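Local atomic coordinates of phosphate binding protein (PDB entry 4JWO), a protein that probably binds phosphate as the solute-binding component of a transport system that carries the ion across the cytoplasmic membrane. Residues F137-D142 with L286-T291. Residues are numbered along the deposited sequence; the frame is centred on the assembly and turned at random.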
ATOM      1  N   PHE A 137      -5.249  13.993  -2.204  1.00 24.84           N
ATOM      2  CA  PHE A 137      -4.209  13.852  -3.217  1.00 23.59           C
ATOM      3  C   PHE A 137      -3.812  12.399  -3.406  1.00 21.82           C
ATOM      4  O   PHE A 137      -3.340  11.766  -2.471  1.00 23.84           O
ATOM      5  CB  PHE A 137      -2.989  14.678  -2.810  1.00 27.21           C
ATOM      6  CG  PHE A 137      -3.252  16.149  -2.765  1.00 25.62           C
ATOM      7  CD1 PHE A 137      -3.356  16.876  -3.940  1.00 25.43           C
ATOM      8  CD2 PHE A 137      -3.411  16.812  -1.553  1.00 25.23           C
ATOM      9  CE1 PHE A 137      -3.607  18.239  -3.918  1.00 26.76           C
ATOM     10  CE2 PHE A 137      -3.663  18.175  -1.521  1.00 26.01           C
ATOM     11  CZ  PHE A 137      -3.757  18.892  -2.712  1.00 25.93           C
ATOM     12  N   GLN A 138      -4.004  11.866  -4.615  1.00 20.02           N
ATOM     13  CA  GLN A 138      -3.509  10.533  -4.931  1.00 21.82           C
ATOM     14  C   GLN A 138      -2.016  10.633  -5.233  1.00 24.59           C
ATOM     15  O   GLN A 138      -1.603  11.398  -6.106  1.00 23.55           O
ATOM     16  CB  GLN A 138      -4.247   9.952  -6.136  1.00 20.65           C
ATOM     17  CG  GLN A 138      -3.872   8.514  -6.433  1.00 18.76           C
ATOM     18  CD  GLN A 138      -4.640   7.934  -7.600  1.00 19.35           C
ATOM     19  OE1 GLN A 138      -5.770   8.348  -7.891  1.00 27.32           O
ATOM     20  NE2 GLN A 138      -4.040   6.988  -8.273  1.00 19.84           N
ATOM     21  N   VAL A 139      -1.201   9.866  -4.521  1.00 20.68           N
ATOM     22  CA  VAL A 139       0.247  10.078  -4.592  1.00 21.81           C
ATOM     23  C   VAL A 139       1.058   8.895  -5.112  1.00 22.02           C
ATOM     24  O   VAL A 139       2.214   9.057  -5.486  1.00 23.56           O
ATOM     25  CB  VAL A 139       0.820  10.548  -3.236  1.00 21.96           C
ATOM     26  CG1 VAL A 139       0.159  11.852  -2.819  1.00 19.74           C
ATOM     27  CG2 VAL A 139       0.622   9.481  -2.156  1.00 22.18           C
ATOM     28  N   ALA A 140       0.453   7.714  -5.139  1.00 17.89           N
ATOM     29  CA  ALA A 140       1.150   6.508  -5.551  1.00 17.29           C
ATOM     30  C   ALA A 140       0.148   5.399  -5.740  1.00 16.78           C
ATOM     31  O   ALA A 140      -1.008   5.530  -5.357  1.00 18.22           O
ATOM     32  CB  ALA A 140       2.171   6.105  -4.483  1.00 20.53           C
ATOM     33  N   ILE A 141       0.601   4.309  -6.342  1.00 17.42           N
ATOM     34  CA  ILE A 141      -0.173   3.083  -6.381  1.00 16.58           C
ATOM     35  C   ILE A 141       0.651   2.006  -5.690  1.00 18.41           C
ATOM     36  O   ILE A 141       1.853   1.885  -5.927  1.00 18.54           O
ATOM     37  CB  ILE A 141      -0.508   2.680  -7.823  1.00 16.43           C
ATOM     38  CG1 ILE A 141      -1.464   3.696  -8.448  1.00 18.42           C
ATOM     39  CG2 ILE A 141      -1.143   1.303  -7.856  1.00 17.52           C
ATOM     40  CD1 ILE A 141      -1.753   3.420  -9.929  1.00 20.11           C
ATOM     41  N   ASP A 142       0.005   1.236  -4.815  1.00 15.89           N
ATOM     42  CA  ASP A 142       0.675   0.182  -4.058  1.00 15.13           C
ATOM     43  C   ASP A 142       0.195  -1.148  -4.604  1.00 14.97           C
ATOM     44  O   ASP A 142      -0.995  -1.443  -4.541  1.00 17.24           O
ATOM     45  CB  ASP A 142       0.292   0.307  -2.573  1.00 17.66           C
ATOM     46  CG  ASP A 142       1.009  -0.707  -1.673  1.00 18.15           C
ATOM     47  OD1 ASP A 142       1.676  -1.613  -2.188  1.00 20.60           O
ATOM     48  OD2 ASP A 142       0.881  -0.597  -0.433  1.00 21.04           O
ATOM     49  N   LEU A 286      -2.794   5.190  -3.229  1.00 17.31           N
ATOM     50  CA  LEU A 286      -2.476   5.737  -1.912  1.00 17.07           C
ATOM     51  C   LEU A 286      -2.719   7.235  -1.907  1.00 19.13           C
ATOM     52  O   LEU A 286      -2.481   7.907  -2.914  1.00 20.04           O
ATOM     53  CB  LEU A 286      -1.023   5.454  -1.568  1.00 16.59           C
ATOM     54  CG  LEU A 286      -0.621   3.981  -1.492  1.00 16.26           C
ATOM     55  CD1 LEU A 286       0.813   3.869  -0.990  1.00 19.32           C
ATOM     56  CD2 LEU A 286      -1.579   3.228  -0.573  1.00 20.63           C
ATOM     57  N   PHE A 287      -3.180   7.758  -0.769  1.00 18.63           N
ATOM     58  CA  PHE A 287      -3.582   9.155  -0.671  1.00 21.39           C
ATOM     59  C   PHE A 287      -2.901   9.929   0.450  1.00 21.02           C
ATOM     60  O   PHE A 287      -2.525   9.375   1.485  1.00 20.92           O
ATOM     61  CB  PHE A 287      -5.100   9.271  -0.480  1.00 20.50           C
ATOM     62  CG  PHE A 287      -5.896   8.552  -1.529  1.00 19.79           C
ATOM     63  CD1 PHE A 287      -6.259   9.195  -2.696  1.00 23.01           C
ATOM     64  CD2 PHE A 287      -6.259   7.225  -1.352  1.00 21.57           C
ATOM     65  CE1 PHE A 287      -6.991   8.530  -3.669  1.00 23.01           C
ATOM     66  CE2 PHE A 287      -6.986   6.554  -2.325  1.00 21.38           C
ATOM     67  CZ  PHE A 287      -7.345   7.209  -3.483  1.00 20.10           C
ATOM     68  N   ILE A 288      -2.778  11.227   0.223  1.00 21.03           N
ATOM     69  CA  ILE A 288      -2.396  12.178   1.257  1.00 22.65           C
ATOM     70  C   ILE A 288      -3.515  13.206   1.354  1.00 25.96           C
ATOM     71  O   ILE A 288      -3.969  13.731   0.335  1.00 24.86           O
ATOM     72  CB  ILE A 288      -1.069  12.874   0.899  1.00 23.20           C
ATOM     73  CG1 ILE A 288       0.112  11.947   1.198  1.00 23.28           C
ATOM     74  CG2 ILE A 288      -0.924  14.197   1.654  1.00 24.87           C
ATOM     75  CD1 ILE A 288       0.501  11.884   2.676  1.00 29.05           C
ATOM     76  N   TYR A 289      -3.975  13.475   2.575  1.00 23.88           N
ATOM     77  CA  TYR A 289      -5.031  14.455   2.822  1.00 26.49           C
ATOM     78  C   TYR A 289      -4.497  15.607   3.643  1.00 28.23           C
ATOM     79  O   TYR A 289      -3.700  15.410   4.558  1.00 31.35           O
ATOM     80  CB  TYR A 289      -6.182  13.825   3.613  1.00 29.00           C
ATOM     81  CG  TYR A 289      -7.060  12.892   2.822  1.00 27.13           C
ATOM     82  CD1 TYR A 289      -6.701  11.567   2.624  1.00 25.36           C
ATOM     83  CD2 TYR A 289      -8.258  13.333   2.283  1.00 27.92           C
ATOM     84  CE1 TYR A 289      -7.508  10.710   1.901  1.00 25.41           C
ATOM     85  CE2 TYR A 289      -9.069  12.484   1.567  1.00 24.30           C
ATOM     86  CZ  TYR A 289      -8.693  11.178   1.377  1.00 23.89           C
ATOM     87  OH  TYR A 289      -9.513  10.342   0.650  1.00 28.23           O
ATOM     88  N   THR A 290      -4.946  16.814   3.323  1.00 28.32           N
ATOM     89  CA  THR A 290      -4.766  17.940   4.221  1.00 27.79           C
ATOM     90  C   THR A 290      -6.017  18.797   4.076  1.00 29.43           C
ATOM     91  O   THR A 290      -7.025  18.316   3.571  1.00 30.09           O
ATOM     92  CB  THR A 290      -3.465  18.716   3.925  1.00 29.79           C
ATOM     93  OG1 THR A 290      -3.249  19.699   4.946  1.00 29.23           O
ATOM     94  CG2 THR A 290      -3.533  19.392   2.574  1.00 29.74           C
ATOM     95  N   THR A 291      -5.985  20.039   4.538  1.00 30.13           N
ATOM     96  CA  THR A 291      -7.169  20.880   4.440  1.00 31.84           C
ATOM     97  C   THR A 291      -6.848  22.171   3.709  1.00 33.14           C
ATOM     98  O   THR A 291      -5.685  22.543   3.578  1.00 35.99           O
ATOM     99  CB  THR A 291      -7.773  21.187   5.827  1.00 31.04           C
ATOM    100  OG1 THR A 291      -7.014  22.215   6.473  1.00 34.19           O
ATOM    101  CG2 THR A 291      -7.780  19.942   6.696  1.00 30.19           C
TER
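Phe137 and Ile288 face each other as an antiparallel hydrogen-bonded pair, Ile288 N donating to Phe137 O at 2.8 Å and Phe137 N returning a bond to Ile288 O. Gln138 then meets Phe287 as a non-hydrogen-bonded pair, after which a beta bulge shifts the register by one: Val139 N donates to Leu286 O, and Leu286 N to Ala140 O.

Both methyls of Val139 reach segment 286-291. CG1, anti to its own carbonyl carbon (chi1 -59°), lies 4.0 Å from both CB and CG1 of Ile288; this leaves CG2 3.6 Å from Leu286 O. With Val139 cut back to alanine, both methyls are gone, which is likely to leave Ile288 CG1 without this apolar neighbour and a gap at the Leu286 carbonyl, next to the bulge.

Leu286 can be followed outward: CB passes 3.8 Å from Ala140 O, CG comes 3.9 Å from Asp142 CB, and both methyls, CD1 and CD2, close over that same CB from one side. On the opposite face, the aliphatic CB and CG of Gln138 lie obliquely against Phe287 CE1, CB at 4.0 Å.

Helix 298-308 packs on Phe137 and Ile288. Within the central sheet of this PBP-superfamily fold, four backbone bonds thus hold the shifted register, while the side chains add apolar contact without a polar side-chain bond between the segments.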